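N-acyl-D-glutamate deacylase (Bordetella bronchiseptica, PDB 3GIP) probably catalyses the zinc-dependent hydrolysis of N-acyl-D-glutamate to D-glutamate and a carboxylate, as a member of the amidohydrolase superfamily. Local coordinates at residues Pro119-Val124 and Phe128-Ala133; Gly180-Ser185 and Arg410-Ala415. One frame throughout, in Å; residues are numbered along the deposited sequence.

Contact 1 of 2, residues Pro119-Val124 and Phe128-Ala133; sequences PLFADV and FAALDA
The first turn of helix 124-133 and the loop that leads into it make up this contact, in which V124 and F128 meet one helical turn apart. Their backbones are joined by the i to i+4 bond of an alpha helix: F128 N donates to V124 O over 2.8 Å, with an N-H...O angle of 177°. The two side chains run side by side in the same direction. V124 CG1 stands anti to its own N (chi1 176°), a setting that brings the methyl over one face of the F128 phenyl, 3.5 Å from the ring centroid. Lying over the ring centre and only 13° off the normal, it makes a well-centred CH-pi contact. The nearest ring atom, F128 CE2, is also 3.5 Å from V124 CG1. Both residues are buried: V124 also rests on A176 and A179 of helix 163-179, while F128 packs on V475 and R477 of the C-terminal tail.

A second, lighter touch comes from the loop. The F121 ring reaches the helix obliquely, and its CE1 lies 3.7 Å from A130 CB, with CZ of the same ring at 3.9 Å from that methyl. F121 also meets the ring of Y127, and its backbone is hydrogen-bonded to A99. Between F121 and V124 in the chain, D123 caps the helix. Set at the N-cap position, with OD1 accepting from A126 N in the first turn, it is the classical aspartate N-cap of an alpha helix.

Contact 2 of 2, residues Gly180-Ser185 and Arg410-Ala415; sequences GAVGFS and RVFGFA
V182, just ahead of strand 183-187, projects its two methyls at two phenylalanines, F412 in the last turn of helix 406-412 and F414 just past it, with G413 between them; this is the buried, apolar side of the contact. V182 CG1 lies 4.1 Å from F414 CE1, approaching the ring obliquely, while CG2 comes to the edge of the F412 ring, near its plane, at 4.2 Å from F412 CD1. One branched residue thereby serves two aromatic partners, because chi1 of -67° sends CG1 away from the carbonyl carbon and tucks CG2 between the backbone N and that carbon. The V182 and F414 side chains cross at about a right angle. The closer packing is between the two phenylalanines: where the chain leaves the helix, F412 CB sits over one face of the F414 ring, 3.6 Å above its plane and displaced toward the rim.

Strand 183-187 belongs to the parallel barrel strands of this amidohydrolase, paired with 139-145 and 214-218, and all three touching residues are buried against that framework. V182 packs on L143, F412 on V91 and L214, and F414 on V91 and A141. The F412 side chain is about 13 Å from the zinc ion.

On the polar side the segments meet through solvent instead. The two backbone carbonyls are joined through a water, which donates to V182 O at 2.9 Å and to F412 O at 3.2 Å. There the exposed G413 takes the chain out of the helix with positive phi.

How the contacts relate
Followed from the N terminus, contact 1 comes first and is local: it closes a turn of only three intervening residues, setting helix 124-133 against the loop that arrives from strand 87-92. The chain then runs through strand 139-145 and helix 163-179 before contact 2 opens at 180-185, to close 225 residues later at the end of helix 406-412. The two are therefore in series, neither nested nor crossed. Their centres are 18 Å apart, yet they touch, since F128 CE2 packs at 3.8 Å from G180 C. Through that junction helix 124-133 meets the turn between helix 163-179 and strand 183-187, which contact 2 ties to the end of helix 406-412.

Contact 1 of 2, residues Pro119-Val124 and Phe128-Ala133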
ATOM      1  N   PRO A 119      -9.888  18.497   1.220  1.00 29.93           N
ATOM      2  CA  PRO A 119     -10.660  18.507  -0.025  1.00 28.63           C
ATOM      3  C   PRO A 119      -9.827  17.897  -1.148  1.00 26.84           C
ATOM      4  O   PRO A 119      -8.647  18.220  -1.300  1.00 27.14           O
ATOM      5  CB  PRO A 119     -10.930  19.993  -0.244  1.00 29.92           C
ATOM      6  CG  PRO A 119     -11.053  20.506   1.157  1.00 30.60           C
ATOM      7  CD  PRO A 119      -9.888  19.831   1.845  1.00 30.67           C
ATOM      8  N   LEU A 120     -10.437  17.015  -1.929  1.00 24.54           N
ATOM      9  CA  LEU A 120      -9.725  16.363  -3.019  1.00 23.27           C
ATOM     10  C   LEU A 120      -9.270  17.335  -4.102  1.00 23.32           C
ATOM     11  O   LEU A 120      -9.819  18.428  -4.249  1.00 23.67           O
ATOM     12  CB  LEU A 120     -10.597  15.260  -3.625  1.00 23.05           C
ATOM     13  CG  LEU A 120     -10.934  14.126  -2.649  1.00 24.13           C
ATOM     14  CD1 LEU A 120     -11.704  13.027  -3.367  1.00 23.74           C
ATOM     15  CD2 LEU A 120      -9.647  13.571  -2.060  1.00 26.15           C
ATOM     16  N   PHE A 121      -8.251  16.926  -4.851  1.00 22.25           N
ATOM     17  CA  PHE A 121      -7.694  17.736  -5.926  1.00 22.08           C
ATOM     18  C   PHE A 121      -8.504  17.575  -7.207  1.00 22.30           C
ATOM     19  O   PHE A 121      -9.083  16.518  -7.458  1.00 22.02           O
ATOM     20  CB  PHE A 121      -6.238  17.338  -6.165  1.00 21.69           C
ATOM     21  CG  PHE A 121      -5.314  17.745  -5.052  1.00 23.72           C
ATOM     22  CD1 PHE A 121      -4.729  19.008  -5.045  1.00 24.69           C
ATOM     23  CD2 PHE A 121      -5.055  16.882  -3.994  1.00 24.33           C
ATOM     24  CE1 PHE A 121      -3.897  19.405  -3.997  1.00 26.02           C
ATOM     25  CE2 PHE A 121      -4.225  17.268  -2.941  1.00 25.29           C
ATOM     26  CZ  PHE A 121      -3.646  18.532  -2.942  1.00 25.28           C
ATOM     27  N   ALA A 122      -8.548  18.634  -8.011  1.00 22.38           N
ATOM     28  CA  ALA A 122      -9.298  18.628  -9.264  1.00 22.24           C
ATOM     29  C   ALA A 122      -8.921  17.461 -10.172  1.00 21.80           C
ATOM     30  O   ALA A 122      -9.789  16.751 -10.675  1.00 22.47           O
ATOM     31  CB  ALA A 122      -9.083  19.951  -9.999  1.00 22.95           C
ATOM     32  N   ASP A 123      -7.622  17.284 -10.388  1.00 21.69           N
ATOM     33  CA  ASP A 123      -7.118  16.205 -11.230  1.00 22.40           C
ATOM     34  C   ASP A 123      -5.704  15.835 -10.813  1.00 21.23           C
ATOM     35  O   ASP A 123      -5.126  16.462  -9.925  1.00 20.37           O
ATOM     36  CB  ASP A 123      -7.130  16.611 -12.711  1.00 22.98           C
ATOM     37  CG  ASP A 123      -6.479  17.964 -12.959  1.00 25.89           C
ATOM     38  OD1 ASP A 123      -5.493  18.300 -12.269  1.00 24.54           O
ATOM     39  OD2 ASP A 123      -6.950  18.687 -13.863  1.00 29.46           O
ATOM     40  N   VAL A 124      -5.145  14.815 -11.455  1.00 21.87           N
ATOM     41  CA  VAL A 124      -3.796  14.378 -11.127  1.00 20.31           C
ATOM     42  C   VAL A 124      -2.767  15.482 -11.349  1.00 20.39           C
ATOM     43  O   VAL A 124      -1.845  15.643 -10.554  1.00 20.24           O
ATOM     44  CB  VAL A 124      -3.412  13.120 -11.929  1.00 20.89           C
ATOM     45  CG1 VAL A 124      -1.965  12.745 -11.650  1.00 20.96           C
ATOM     46  CG2 VAL A 124      -4.331  11.970 -11.542  1.00 21.31           C
ATOM     47  N   PHE A 128      -0.196  16.353  -8.434  1.00 20.35           N
ATOM     48  CA  PHE A 128       1.243  16.262  -8.635  1.00 19.99           C
ATOM     49  C   PHE A 128       1.917  17.625  -8.534  1.00 20.57           C
ATOM     50  O   PHE A 128       3.051  17.728  -8.070  1.00 20.03           O
ATOM     51  CB  PHE A 128       1.549  15.617  -9.990  1.00 20.01           C
ATOM     52  CG  PHE A 128       1.343  14.125 -10.015  1.00 21.11           C
ATOM     53  CD1 PHE A 128       0.918  13.445  -8.877  1.00 21.31           C
ATOM     54  CD2 PHE A 128       1.595  13.398 -11.174  1.00 22.57           C
ATOM     55  CE1 PHE A 128       0.749  12.060  -8.892  1.00 22.68           C
ATOM     56  CE2 PHE A 128       1.429  12.015 -11.201  1.00 23.01           C
ATOM     57  CZ  PHE A 128       1.006  11.344 -10.057  1.00 22.61           C
ATOM     58  N   ALA A 129       1.217  18.670  -8.965  1.00 20.92           N
ATOM     59  CA  ALA A 129       1.762  20.021  -8.895  1.00 22.71           C
ATOM     60  C   ALA A 129       1.923  20.411  -7.431  1.00 21.61           C
ATOM     61  O   ALA A 129       2.894  21.069  -7.054  1.00 21.95           O
ATOM     62  CB  ALA A 129       0.834  21.001  -9.600  1.00 23.14           C
ATOM     63  N   ALA A 130       0.966  19.996  -6.607  1.00 20.78           N
ATOM     64  CA  ALA A 130       1.005  20.293  -5.182  1.00 22.16           C
ATOM     65  C   ALA A 130       2.177  19.569  -4.536  1.00 22.09           C
ATOM     66  O   ALA A 130       2.861  20.120  -3.671  1.00 22.65           O
ATOM     67  CB  ALA A 130      -0.299  19.871  -4.524  1.00 22.01           C
ATOM     68  N   LEU A 131       2.406  18.328  -4.961  1.00 22.20           N
ATOM     69  CA  LEU A 131       3.505  17.538  -4.427  1.00 21.82           C
ATOM     70  C   LEU A 131       4.862  18.098  -4.849  1.00 22.91           C
ATOM     71  O   LEU A 131       5.805  18.093  -4.062  1.00 23.39           O
ATOM     72  CB  LEU A 131       3.371  16.076  -4.870  1.00 21.49           C
ATOM     73  CG  LEU A 131       2.196  15.301  -4.266  1.00 21.74           C
ATOM     74  CD1 LEU A 131       2.124  13.909  -4.885  1.00 22.58           C
ATOM     75  CD2 LEU A 131       2.368  15.208  -2.758  1.00 23.42           C
ATOM     76  N   ASP A 132       4.966  18.585  -6.084  1.00 23.25           N
ATOM     77  CA  ASP A 132       6.229  19.150  -6.556  1.00 24.49           C
ATOM     78  C   ASP A 132       6.590  20.393  -5.747  1.00 24.60           C
ATOM     79  O   ASP A 132       7.761  20.638  -5.459  1.00 25.51           O
ATOM     80  CB  ASP A 132       6.155  19.545  -8.039  1.00 24.80           C
ATOM     81  CG  ASP A 132       6.014  18.354  -8.969  1.00 26.75           C
ATOM     82  OD1 ASP A 132       6.646  17.304  -8.719  1.00 26.01           O
ATOM     83  OD2 ASP A 132       5.281  18.479  -9.971  1.00 27.63           O
ATOM     84  N   ALA A 133       5.572  21.172  -5.388  1.00 25.43           N
ATOM     85  CA  ALA A 133       5.754  22.407  -4.626  1.00 25.92           C
ATOM     86  C   ALA A 133       6.072  22.154  -3.156  1.00 25.97           C
ATOM     87  O   ALA A 133       6.803  22.917  -2.527  1.00 27.77           O
ATOM     88  CB  ALA A 133       4.506  23.272  -4.746  1.00 25.80           C
TER

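Contact 2 of 2, residues Gly180-Ser185 and Arg410-Ala415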
ATOM      1  N   GLY A 180       1.055  10.878 -15.353  1.00 20.25           N
ATOM      2  CA  GLY A 180       2.034  10.120 -14.591  1.00 18.58           C
ATOM      3  C   GLY A 180       1.501   9.063 -13.640  1.00 18.14           C
ATOM      4  O   GLY A 180       2.289   8.385 -12.981  1.00 17.82           O
ATOM      5  N   ALA A 181       0.183   8.916 -13.556  1.00 17.18           N
ATOM      6  CA  ALA A 181      -0.402   7.910 -12.670  1.00 17.12           C
ATOM      7  C   ALA A 181       0.063   6.536 -13.141  1.00 17.14           C
ATOM      8  O   ALA A 181       0.229   6.310 -14.338  1.00 17.22           O
ATOM      9  CB  ALA A 181      -1.921   7.989 -12.708  1.00 16.93           C
ATOM     10  N   VAL A 182       0.264   5.619 -12.199  1.00 16.43           N
ATOM     11  CA  VAL A 182       0.728   4.278 -12.537  1.00 15.17           C
ATOM     12  C   VAL A 182      -0.378   3.301 -12.930  1.00 14.85           C
ATOM     13  O   VAL A 182      -0.100   2.167 -13.314  1.00 15.61           O
ATOM     14  CB  VAL A 182       1.549   3.662 -11.374  1.00 15.28           C
ATOM     15  CG1 VAL A 182       2.845   4.429 -11.194  1.00 16.51           C
ATOM     16  CG2 VAL A 182       0.742   3.687 -10.079  1.00 14.92           C
ATOM     17  N   GLY A 183      -1.626   3.743 -12.843  1.00 13.98           N
ATOM     18  CA  GLY A 183      -2.742   2.888 -13.200  1.00 13.86           C
ATOM     19  C   GLY A 183      -3.984   3.328 -12.459  1.00 14.00           C
ATOM     20  O   GLY A 183      -4.045   4.452 -11.963  1.00 14.76           O
ATOM     21  N   PHE A 184      -4.983   2.456 -12.393  1.00 13.29           N
ATOM     22  CA  PHE A 184      -6.203   2.779 -11.674  1.00 13.47           C
ATOM     23  C   PHE A 184      -6.513   1.651 -10.696  1.00 14.20           C
ATOM     24  O   PHE A 184      -6.075   0.510 -10.885  1.00 12.98           O
ATOM     25  CB  PHE A 184      -7.371   3.006 -12.649  1.00 14.39           C
ATOM     26  CG  PHE A 184      -7.937   1.746 -13.243  1.00 13.11           C
ATOM     27  CD1 PHE A 184      -9.138   1.226 -12.775  1.00 14.06           C
ATOM     28  CD2 PHE A 184      -7.284   1.094 -14.288  1.00 13.88           C
ATOM     29  CE1 PHE A 184      -9.687   0.070 -13.341  1.00 14.17           C
ATOM     30  CE2 PHE A 184      -7.823  -0.063 -14.860  1.00 12.48           C
ATOM     31  CZ  PHE A 184      -9.027  -0.573 -14.384  1.00 13.19           C
ATOM     32  N   SER A 185      -7.248   1.975  -9.642  1.00 13.28           N
ATOM     33  CA  SER A 185      -7.601   0.970  -8.654  1.00 13.66           C
ATOM     34  C   SER A 185      -9.108   0.864  -8.550  1.00 14.28           C
ATOM     35  O   SER A 185      -9.827   1.818  -8.851  1.00 14.98           O
ATOM     36  CB  SER A 185      -7.034   1.350  -7.284  1.00 13.14           C
ATOM     37  OG  SER A 185      -7.691   2.497  -6.755  1.00 14.01           O
ATOM     38  N   ARG A 410       9.320  -3.768 -10.351  1.00 15.05           N
ATOM     39  CA  ARG A 410       9.014  -4.473 -11.595  1.00 14.79           C
ATOM     40  C   ARG A 410       7.526  -4.414 -11.925  1.00 15.38           C
ATOM     41  O   ARG A 410       7.141  -4.181 -13.068  1.00 16.25           O
ATOM     42  CB  ARG A 410       9.454  -5.935 -11.485  1.00 14.89           C
ATOM     43  CG  ARG A 410       8.907  -6.847 -12.576  1.00 18.08           C
ATOM     44  CD  ARG A 410       9.438  -6.481 -13.956  1.00 19.18           C
ATOM     45  NE  ARG A 410       8.916  -7.380 -14.983  1.00 21.33           N
ATOM     46  CZ  ARG A 410       7.682  -7.319 -15.482  1.00 22.60           C
ATOM     47  NH1 ARG A 410       6.832  -6.394 -15.056  1.00 23.05           N
ATOM     48  NH2 ARG A 410       7.294  -8.195 -16.399  1.00 23.73           N
ATOM     49  N   VAL A 411       6.693  -4.624 -10.913  1.00 15.33           N
ATOM     50  CA  VAL A 411       5.248  -4.616 -11.094  1.00 14.44           C
ATOM     51  C   VAL A 411       4.698  -3.233 -11.431  1.00 14.50           C
ATOM     52  O   VAL A 411       3.850  -3.094 -12.314  1.00 16.80           O
ATOM     53  CB  VAL A 411       4.541  -5.148  -9.818  1.00 13.52           C
ATOM     54  CG1 VAL A 411       3.038  -4.966  -9.924  1.00 15.45           C
ATOM     55  CG2 VAL A 411       4.877  -6.627  -9.622  1.00 14.60           C
ATOM     56  N   PHE A 412       5.197  -2.214 -10.739  1.00 15.31           N
ATOM     57  CA  PHE A 412       4.728  -0.848 -10.935  1.00 15.92           C
ATOM     58  C   PHE A 412       5.510  -0.024 -11.950  1.00 18.12           C
ATOM     59  O   PHE A 412       5.133   1.108 -12.254  1.00 19.99           O
ATOM     60  CB  PHE A 412       4.679  -0.136  -9.583  1.00 15.76           C
ATOM     61  CG  PHE A 412       3.555  -0.605  -8.710  1.00 16.16           C
ATOM     62  CD1 PHE A 412       2.305   0.001  -8.783  1.00 16.06           C
ATOM     63  CD2 PHE A 412       3.719  -1.703  -7.869  1.00 15.65           C
ATOM     64  CE1 PHE A 412       1.230  -0.481  -8.038  1.00 16.73           C
ATOM     65  CE2 PHE A 412       2.648  -2.196  -7.119  1.00 16.65           C
ATOM     66  CZ  PHE A 412       1.401  -1.582  -7.206  1.00 16.60           C
ATOM     67  N   GLY A 413       6.594  -0.587 -12.470  1.00 18.30           N
ATOM     68  CA  GLY A 413       7.378   0.111 -13.476  1.00 19.32           C
ATOM     69  C   GLY A 413       8.296   1.214 -12.993  1.00 20.19           C
ATOM     70  O   GLY A 413       8.475   2.220 -13.684  1.00 21.94           O
ATOM     71  N   PHE A 414       8.887   1.040 -11.818  1.00 18.77           N
ATOM     72  CA  PHE A 414       9.792   2.046 -11.283  1.00 20.70           C
ATOM     73  C   PHE A 414      11.213   1.825 -11.766  1.00 22.83           C
ATOM     74  O   PHE A 414      11.918   0.938 -11.280  1.00 24.32           O
ATOM     75  CB  PHE A 414       9.780   2.044  -9.754  1.00 20.07           C
ATOM     76  CG  PHE A 414       8.436   2.319  -9.158  1.00 18.80           C
ATOM     77  CD1 PHE A 414       7.573   3.241  -9.741  1.00 18.38           C
ATOM     78  CD2 PHE A 414       8.037   1.673  -7.995  1.00 18.41           C
ATOM     79  CE1 PHE A 414       6.337   3.514  -9.177  1.00 18.41           C
ATOM     80  CE2 PHE A 414       6.798   1.942  -7.422  1.00 18.68           C
ATOM     81  CZ  PHE A 414       5.947   2.864  -8.016  1.00 18.16           C
ATOM     82  N   ALA A 415      11.632   2.638 -12.727  1.00 23.50           N
ATOM     83  CA  ALA A 415      12.977   2.530 -13.261  1.00 24.11           C
ATOM     84  C   ALA A 415      13.966   3.136 -12.275  1.00 23.71           C
ATOM     85  O   ALA A 415      13.685   4.152 -11.636  1.00 23.92           O
ATOM     86  CB  ALA A 415      13.070   3.244 -14.604  1.00 25.44           C
TER
HETATM   87  O   HOH W   1       2.520   1.269 -14.148  1.00 23.79           O